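Local coordinates for protein N-acetylglucosamine-6-phosphate deacetylase (Thermotoga maritima, PDB 1O12) that probably removes the acetyl group from N-acetylglucosamine-6-phosphate, as a metal-dependent hydrolase of the NagA family that binds one divalent metal cation per subunit, at residues T208-P211 / N212-P216; V250-V253 / Y254-K258; K215-H219 / R220-I224; S303-F306 / F307-V311. One frame throughout, in Å; residues are numbered along the deposited sequence.

Interaction 1 of 4, residues T208-P211 / N212-P216; sequences THFP and NGLKP. With FE (Fe (III) ion), chain C.
His-209 and Asn-212 meet in the loop that follows strand 206-207 of the amidohydrolase TIM-type barrel, where the chain passes the metal and then turns through a type II beta turn from Pro-211 to Leu-214. The metal bond comes first: His-209 NE2 binds the iron(III) ion at 2.3 Å, and Glu-127 and His-188 complete the protein ligands. A chi1 of 53° places CG flanked by both N and C of the backbone and directs the ring to the iron, and CG2 of Thr-208 lies over the centre of one ring face.

Polar contacts tie the rear of that ring to the turn. His-209 ND1 gives a weak hydrogen bond to Asn-212 O, 3.3 Å long and bent to 123°, the acceptor lying at the ring edge near its plane. A water links Thr-208 O and the same Asn-212 O, the latter at 2.6 Å. A second water donates to Phe-210 O and to Asn-212 OD1, while Asn-212 ND2 is held by the backbone O of His-244. Both ends of the amide therefore have partners in a region where Asn-212, Gly-213 and His-244 are predicted to bind substrate. At Gly-213 phi is 79°, as suits the third position of a type II turn.

Apolar contacts close the other side. The peptide before Pro-211 is cis, and Pro-211 CB sits over the centre of the Phe-210 ring. Leu-214 points back at the turn, its CD1 lying 4.4 Å from Pro-211 CB and, obliquely to the ring, 4.3 Å from Phe-210 CD1.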
# COMPACT_ATOMS: atom_id res chain seq x y z
N THR A 208 16.27 -0.29 1.68
CA THR A 208 17.07 0.77 1.03
C THR A 208 16.33 1.40 -0.16
O THR A 208 15.81 0.69 -1.03
CB THR A 208 18.50 0.20 0.63
OG1 THR A 208 19.18 -0.20 1.82
CG2 THR A 208 19.38 1.24 -0.09
N HIS A 209 16.34 2.73 -0.19
CA HIS A 209 15.59 3.57 -1.13
C HIS A 209 14.41 2.86 -1.81
O HIS A 209 14.47 2.45 -2.97
CB HIS A 209 16.49 4.29 -2.16
CG HIS A 209 17.42 3.40 -2.91
ND1 HIS A 209 17.07 2.15 -3.35
CD2 HIS A 209 18.71 3.59 -3.30
CE1 HIS A 209 18.09 1.60 -3.98
NE2 HIS A 209 19.10 2.45 -3.96
N PHE A 210 13.35 2.72 -1.01
CA PHE A 210 12.08 2.10 -1.39
C PHE A 210 11.34 3.06 -2.33
O PHE A 210 11.24 4.25 -2.06
CB PHE A 210 11.25 1.88 -0.12
CG PHE A 210 9.87 1.31 -0.35
CD1 PHE A 210 9.64 -0.05 -0.21
CD2 PHE A 210 8.81 2.14 -0.70
CE1 PHE A 210 8.39 -0.59 -0.39
CE2 PHE A 210 7.54 1.63 -0.89
CZ PHE A 210 7.32 0.26 -0.74
N PRO A 211 10.78 2.54 -3.43
CA PRO A 211 10.80 1.13 -3.85
C PRO A 211 11.74 0.92 -5.02
O PRO A 211 11.62 -0.08 -5.74
CB PRO A 211 9.37 0.91 -4.26
CG PRO A 211 9.13 2.17 -5.04
CD PRO A 211 9.75 3.27 -4.19
N ASN A 212 12.66 1.85 -5.25
CA ASN A 212 13.57 1.68 -6.38
C ASN A 212 14.47 0.45 -6.16
O ASN A 212 14.96 0.21 -5.05
CB ASN A 212 14.46 2.92 -6.56
CG ASN A 212 13.70 4.24 -6.41
OD1 ASN A 212 13.82 4.92 -5.37
ND2 ASN A 212 12.93 4.62 -7.44
N GLY A 213 14.67 -0.33 -7.21
CA GLY A 213 15.54 -1.51 -7.10
C GLY A 213 14.91 -2.72 -6.45
O GLY A 213 15.59 -3.51 -5.80
N LEU A 214 13.60 -2.87 -6.62
CA LEU A 214 12.89 -4.01 -6.05
C LEU A 214 11.85 -4.52 -7.03
O LEU A 214 11.44 -3.80 -7.95
CB LEU A 214 12.20 -3.59 -4.75
CG LEU A 214 13.14 -3.03 -3.68
CD1 LEU A 214 12.38 -2.01 -2.84
CD2 LEU A 214 13.70 -4.17 -2.82
N LYS A 215 11.44 -5.77 -6.86
CA LYS A 215 10.41 -6.27 -7.73
C LYS A 215 9.15 -5.56 -7.23
O LYS A 215 8.99 -5.32 -6.02
CB LYS A 215 10.25 -7.78 -7.57
CG LYS A 215 9.29 -8.40 -8.58
CD LYS A 215 10.00 -8.92 -9.84
CE LYS A 215 10.75 -10.22 -9.59
NZ LYS A 215 11.56 -10.60 -10.77
N PRO A 216 8.25 -5.16 -8.15
CA PRO A 216 7.01 -4.48 -7.78
C PRO A 216 6.09 -5.36 -6.92
O PRO A 216 6.35 -6.55 -6.69
CB PRO A 216 6.38 -4.17 -9.13
CG PRO A 216 7.58 -3.94 -10.02
CD PRO A 216 8.49 -5.07 -9.61
FE FE C . 21.16 2.05 -4.95
O HOH W 1 16.25 -1.19 -3.35
O HOH W 2 13.32 6.31 -2.53

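Interaction 2 of 4, residues V250-V253 / Y254-K258; sequences VKLV and YKVKK
Four i to i+4 backbone hydrogen bonds join residues 250-253 to 254-257 in helix 247-257; the one from Tyr-254 N to Val-250 O is 2.8 Å and that from Lys-257 N to Val-253 O 2.7 Å, with N-H...O angles of 162° and 166°. The helix belongs to the beta-alpha-beta unit between strands 235-239 and 262-265.

Two side-chain pairs reinforce this run of helical bonds. Leu-252 and Val-256 run next to each other in one direction, with CD1 of the leucine 3.9 Å from CG2 of the valine. They face the second subunit, where Leu-217 and Val-256 of that chain pack on them. On the barrel side, the CG1 branch of Val-253 touches Lys-257 CG at 3.8 Å, the two chains slanting across one another. Bends in the middle of its chain fold the lysine so that NZ reaches the backbone O atoms of Val-234 and Gly-228.

Tyr-254 sets its CB 3.3 Å from Val-250 O, and its hydroxyl bonds to Glu-324. At the C-terminal end Lys-258 leaves helical geometry with phi 65°, and its NZ folds back to Lys-255 O at 2.7 Å, approaching a lone pair within the plane of that carbonyl.

Apolar and charged groups thus share the helix faces: Lys-257 packs its aliphatic stem against Val-253 and carries its charge to carbonyls, as Lys-258 does, whereas Lys-255 forms a salt bridge with Asp-232 of the second subunit.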
# COMPACT_ATOMS: atom_id res chain seq x y z
N VAL A 250 4.92 9.10 -2.77
CA VAL A 250 5.34 9.56 -1.46
C VAL A 250 4.09 9.70 -0.58
O VAL A 250 4.08 9.25 0.57
CB VAL A 250 6.04 10.95 -1.53
CG1 VAL A 250 6.34 11.44 -0.12
CG2 VAL A 250 7.31 10.86 -2.34
N LYS A 251 3.06 10.33 -1.12
CA LYS A 251 1.83 10.51 -0.36
C LYS A 251 1.25 9.16 0.05
O LYS A 251 0.73 9.02 1.15
CB LYS A 251 0.80 11.27 -1.18
CG LYS A 251 -0.05 12.21 -0.35
CD LYS A 251 -0.81 13.22 -1.25
CE LYS A 251 0.16 14.04 -2.12
NZ LYS A 251 -0.52 15.01 -3.05
N LEU A 252 1.36 8.17 -0.83
CA LEU A 252 0.88 6.82 -0.55
C LEU A 252 1.74 6.14 0.53
O LEU A 252 1.22 5.61 1.51
CB LEU A 252 0.88 5.98 -1.83
CG LEU A 252 0.48 4.50 -1.69
CD1 LEU A 252 -0.85 4.38 -0.88
CD2 LEU A 252 0.36 3.87 -3.09
N VAL A 253 3.05 6.15 0.36
CA VAL A 253 3.91 5.52 1.36
C VAL A 253 3.66 6.19 2.73
O VAL A 253 3.58 5.51 3.77
CB VAL A 253 5.39 5.62 1.01
CG1 VAL A 253 6.22 5.06 2.14
CG2 VAL A 253 5.66 4.87 -0.27
N TYR A 254 3.52 7.50 2.72
CA TYR A 254 3.27 8.20 3.97
C TYR A 254 1.96 7.70 4.60
O TYR A 254 1.92 7.36 5.79
CB TYR A 254 3.21 9.70 3.74
CG TYR A 254 2.68 10.47 4.91
CD1 TYR A 254 3.30 10.39 6.16
CD2 TYR A 254 1.57 11.30 4.77
CE1 TYR A 254 2.83 11.13 7.24
CE2 TYR A 254 1.09 12.04 5.83
CZ TYR A 254 1.72 11.96 7.06
OH TYR A 254 1.26 12.75 8.10
N LYS A 255 0.92 7.62 3.78
CA LYS A 255 -0.38 7.13 4.23
C LYS A 255 -0.30 5.74 4.90
O LYS A 255 -0.90 5.51 5.95
CB LYS A 255 -1.32 7.08 3.05
CG LYS A 255 -2.70 6.58 3.39
CD LYS A 255 -3.51 6.43 2.12
CE LYS A 255 -4.93 6.02 2.43
NZ LYS A 255 -5.60 7.13 3.14
N VAL A 256 0.45 4.82 4.29
CA VAL A 256 0.60 3.47 4.80
C VAL A 256 1.58 3.30 5.96
O VAL A 256 1.28 2.64 6.94
CB VAL A 256 1.08 2.52 3.69
CG1 VAL A 256 1.17 1.10 4.22
CG2 VAL A 256 0.16 2.62 2.48
N LYS A 257 2.75 3.91 5.82
CA LYS A 257 3.80 3.80 6.83
C LYS A 257 3.79 4.81 7.97
O LYS A 257 4.34 4.54 9.04
CB LYS A 257 5.16 3.88 6.14
CG LYS A 257 5.38 2.84 5.07
CD LYS A 257 5.40 1.46 5.65
CE LYS A 257 6.37 1.36 6.78
NZ LYS A 257 6.48 -0.05 7.24
N LYS A 258 3.18 5.98 7.74
CA LYS A 258 3.11 7.10 8.70
C LYS A 258 4.52 7.57 8.91
O LYS A 258 5.43 6.95 8.40
CB LYS A 258 2.51 6.67 10.06
CG LYS A 258 1.12 6.08 9.97
CD LYS A 258 0.14 6.95 9.18
CE LYS A 258 -1.19 6.16 8.93
NZ LYS A 258 -2.17 6.76 7.93

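Interaction 3 of 4, residues K215-H219 / R220-I224; sequences KPLHH and REIGI
Leu-217 and Ile-222 close the apolar side of the loop that leads into helix 223-230. They run side by side in the same direction, and CD1 of the leucine lies 3.7 Å from CB of the isoleucine. Leu-217 CG is anti to its own N (chi1 177°), which brings CD1 over to Ile-222.

One backbone hydrogen bond crosses the loop, from His-218 N to Glu-221 O at 3.2 Å, bent to 139° and tilted 34° from the carbonyl plane. A capping bond forms in the turn that leads into the helix: Glu-221 OE2 accepts from Gly-223 N at 2.8 Å through its anti lone pair, and the same oxygen also takes Phe-193 N.

At the apex the contact is CH-pi. CB of Arg-220 sits over a face of the His-219 imidazole, 4.0 Å from its centroid and displaced toward the rim, while the rest of the arginine extends away. Ring atom ND1 of His-219 bonds to the backbone O of His-244 of the second subunit.

A carboxylate with two N-H donors just ahead of a helix should be stabilised in its charged form, and the imidazole, through its bond to the second subunit, ties this loop to the interface.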
# COMPACT_ATOMS: atom_id res chain seq x y z
N LYS A 215 11.44 -5.77 -6.86
CA LYS A 215 10.41 -6.27 -7.73
C LYS A 215 9.15 -5.56 -7.23
O LYS A 215 8.99 -5.32 -6.02
CB LYS A 215 10.25 -7.78 -7.57
CG LYS A 215 9.29 -8.40 -8.58
CD LYS A 215 10.00 -8.92 -9.84
CE LYS A 215 10.75 -10.22 -9.59
NZ LYS A 215 11.56 -10.60 -10.77
N PRO A 216 8.25 -5.16 -8.15
CA PRO A 216 7.01 -4.48 -7.78
C PRO A 216 6.09 -5.36 -6.92
O PRO A 216 6.35 -6.55 -6.69
CB PRO A 216 6.38 -4.17 -9.13
CG PRO A 216 7.58 -3.94 -10.02
CD PRO A 216 8.49 -5.07 -9.61
N LEU A 217 5.01 -4.75 -6.46
CA LEU A 217 4.01 -5.43 -5.67
C LEU A 217 3.02 -6.13 -6.61
O LEU A 217 2.35 -5.50 -7.44
CB LEU A 217 3.29 -4.41 -4.80
CG LEU A 217 2.15 -4.91 -3.93
CD1 LEU A 217 2.72 -5.34 -2.62
CD2 LEU A 217 1.13 -3.79 -3.72
N HIS A 218 2.94 -7.45 -6.49
CA HIS A 218 2.02 -8.23 -7.30
C HIS A 218 0.87 -8.80 -6.46
O HIS A 218 1.00 -8.93 -5.23
CB HIS A 218 2.77 -9.36 -8.03
CG HIS A 218 3.70 -8.86 -9.08
ND1 HIS A 218 3.30 -8.00 -10.09
CD2 HIS A 218 5.03 -9.06 -9.27
CE1 HIS A 218 4.34 -7.69 -10.84
NE2 HIS A 218 5.40 -8.31 -10.36
N HIS A 219 -0.22 -9.16 -7.14
CA HIS A 219 -1.43 -9.70 -6.52
C HIS A 219 -1.25 -10.91 -5.58
O HIS A 219 -2.01 -11.06 -4.62
CB HIS A 219 -2.47 -10.03 -7.61
CG HIS A 219 -2.18 -11.28 -8.37
ND1 HIS A 219 -2.75 -12.50 -8.04
CD2 HIS A 219 -1.36 -11.52 -9.41
CE1 HIS A 219 -2.29 -13.43 -8.86
NE2 HIS A 219 -1.44 -12.87 -9.70
N ARG A 220 -0.26 -11.76 -5.83
CA ARG A 220 -0.03 -12.93 -4.97
C ARG A 220 1.37 -12.91 -4.32
O ARG A 220 1.55 -13.28 -3.16
CB ARG A 220 -0.23 -14.21 -5.78
CG ARG A 220 -0.54 -15.43 -4.95
CD ARG A 220 -0.99 -16.54 -5.87
NE ARG A 220 -1.35 -17.76 -5.16
CZ ARG A 220 -1.43 -18.94 -5.76
NH1 ARG A 220 -1.17 -19.02 -7.06
NH2 ARG A 220 -1.76 -20.03 -5.06
N GLU A 221 2.38 -12.51 -5.09
CA GLU A 221 3.73 -12.41 -4.56
C GLU A 221 3.93 -10.91 -4.30
O GLU A 221 4.19 -10.14 -5.25
CB GLU A 221 4.76 -12.90 -5.58
CG GLU A 221 6.19 -12.73 -5.11
CD GLU A 221 6.41 -13.28 -3.72
OE1 GLU A 221 6.39 -14.52 -3.56
OE2 GLU A 221 6.58 -12.46 -2.78
N ILE A 222 3.80 -10.51 -3.04
CA ILE A 222 3.93 -9.11 -2.71
C ILE A 222 5.39 -8.66 -2.63
O ILE A 222 5.68 -7.45 -2.71
CB ILE A 222 3.16 -8.76 -1.40
CG1 ILE A 222 3.76 -9.46 -0.19
CG2 ILE A 222 1.69 -9.17 -1.55
CD1 ILE A 222 3.14 -9.00 1.11
N GLY A 223 6.29 -9.64 -2.53
CA GLY A 223 7.72 -9.37 -2.49
C GLY A 223 8.22 -8.44 -1.39
O GLY A 223 7.51 -8.15 -0.40
N ILE A 224 9.45 -7.96 -1.56
CA ILE A 224 10.05 -7.05 -0.59
C ILE A 224 9.23 -5.77 -0.49
O ILE A 224 9.09 -5.20 0.58
CB ILE A 224 11.52 -6.65 -0.97
CG1 ILE A 224 12.47 -7.83 -0.79
CG2 ILE A 224 12.00 -5.51 -0.06
CD1 ILE A 224 13.89 -7.40 -0.45

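Interaction 4 of 4, residues S303-F306 / F307-V311; sequences STLF and FSQAV
Leu-305 and Phe-306 meet the first turn of helix 307-318, the one through its methyls and the other through its carbonyl. The approach is set at Ser-303, whose hydroxyl folds onto the chain ahead: OG accepts from Leu-305 N at 3.1 Å with an N-H...O angle of 158°, which makes an ST turn. That hydroxyl also pairs with Thr-266 O, so the turn is pinned to the neighbouring barrel segment.

Leu-305 carries the side-chain contact with the helix. With chi1 at -178° its CG lies trans to N, and both methyls reach the helix: CD1 lies 3.8 Å from Gln-309 CB, and CD2 is 3.9 Å from Ala-310 CB. The leucine and glutamine chains cross at about a right angle, and Gln-309, bent at chi2, carries NE2 on to Asn-313 OD1. The backbone O of Leu-305 is taken by Thr-266 OG1.

Phe-306 occupies the N-cap position. Its carbonyl O accepts Ala-310 N at 3.0 Å, almost collinear with the C=O bond, and a weak, bent bond from Gln-309 N at 2.8 Å, so one oxygen starts the helical pattern. The Phe-306 ring turns away and meets Phe-81.

The whole is an ST turn running into a helix start, set in the barrel of an amidohydrolase close to the active site: Leu-305 lies about 7 Å, side chain to side chain, from Asp-267, the predicted proton donor/acceptor.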
# COMPACT_ATOMS: atom_id res chain seq x y z
N SER A 303 21.03 11.02 -6.98
CA SER A 303 20.27 12.27 -7.08
C SER A 303 21.18 13.47 -6.83
O SER A 303 22.36 13.32 -6.51
CB SER A 303 19.15 12.33 -6.04
OG SER A 303 19.64 12.81 -4.78
N THR A 304 20.61 14.66 -6.97
CA THR A 304 21.36 15.89 -6.69
C THR A 304 20.57 16.63 -5.60
O THR A 304 20.73 17.82 -5.38
CB THR A 304 21.53 16.77 -7.96
OG1 THR A 304 20.24 17.17 -8.45
CG2 THR A 304 22.25 15.99 -9.04
N LEU A 305 19.74 15.87 -4.90
CA LEU A 305 18.89 16.36 -3.84
C LEU A 305 19.67 16.78 -2.59
O LEU A 305 20.41 15.98 -2.05
CB LEU A 305 17.89 15.25 -3.49
CG LEU A 305 16.84 15.54 -2.42
CD1 LEU A 305 15.94 16.67 -2.88
CD2 LEU A 305 16.04 14.29 -2.17
N PHE A 306 19.52 18.03 -2.15
CA PHE A 306 20.18 18.49 -0.92
C PHE A 306 19.28 18.03 0.23
O PHE A 306 18.06 18.06 0.09
CB PHE A 306 20.33 20.01 -0.86
CG PHE A 306 21.44 20.56 -1.72
CD1 PHE A 306 22.44 19.74 -2.21
CD2 PHE A 306 21.49 21.93 -2.03
CE1 PHE A 306 23.48 20.27 -2.99
CE2 PHE A 306 22.53 22.46 -2.80
CZ PHE A 306 23.52 21.62 -3.28
N PHE A 307 19.85 17.61 1.35
CA PHE A 307 19.01 17.12 2.42
C PHE A 307 17.94 18.14 2.76
O PHE A 307 16.76 17.80 2.92
CB PHE A 307 19.81 16.81 3.67
CG PHE A 307 19.08 15.89 4.60
CD1 PHE A 307 18.16 16.39 5.51
CD2 PHE A 307 19.25 14.51 4.50
CE1 PHE A 307 17.41 15.53 6.30
CE2 PHE A 307 18.51 13.63 5.27
CZ PHE A 307 17.58 14.13 6.17
N SER A 308 18.34 19.39 2.86
CA SER A 308 17.41 20.47 3.17
C SER A 308 16.19 20.49 2.24
O SER A 308 15.07 20.76 2.69
CB SER A 308 18.14 21.81 3.07
OG SER A 308 17.32 22.83 3.56
N GLN A 309 16.41 20.21 0.96
CA GLN A 309 15.33 20.21 -0.01
C GLN A 309 14.45 18.98 0.22
O GLN A 309 13.25 19.04 0.04
CB GLN A 309 15.88 20.19 -1.44
CG GLN A 309 14.83 20.52 -2.52
CD GLN A 309 14.14 21.86 -2.26
OE1 GLN A 309 14.80 22.90 -2.18
NE2 GLN A 309 12.82 21.83 -2.13
N ALA A 310 15.08 17.89 0.64
CA ALA A 310 14.39 16.66 0.94
C ALA A 310 13.31 16.93 1.98
O ALA A 310 12.18 16.50 1.84
CB ALA A 310 15.35 15.63 1.45
N VAL A 311 13.67 17.66 3.03
CA VAL A 311 12.73 17.96 4.09
C VAL A 311 11.56 18.82 3.60
O VAL A 311 10.38 18.53 3.90
CB VAL A 311 13.44 18.66 5.27
CG1 VAL A 311 12.43 19.06 6.35
CG2 VAL A 311 14.47 17.72 5.85

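Interactions 1 and 3 are consecutive parts of one loop, sharing Lys-215 and Pro-216, and they touch where Leu-214 CD2 packs on Ile-224 CG2 at 3.5 Å. Interaction 1 also reaches interaction 2, Phe-210 CE2 lying 3.8 Å from Val-253 CG2, so the metal-binding loop bridges two helices. Chemistry follows position: coordination and water links at the iron, regular i to i+4 helical bonding in 250-258, and a cap with a CH-pi contact in the outermost loop, 215-224. Interaction 4 is buried, nearest the chain centre, and its residues meet no other subunit, whereas the other three are partly buried and all touch the second one. Interactions 3 and 4 stand farthest apart, their centres about 29 Å from each other.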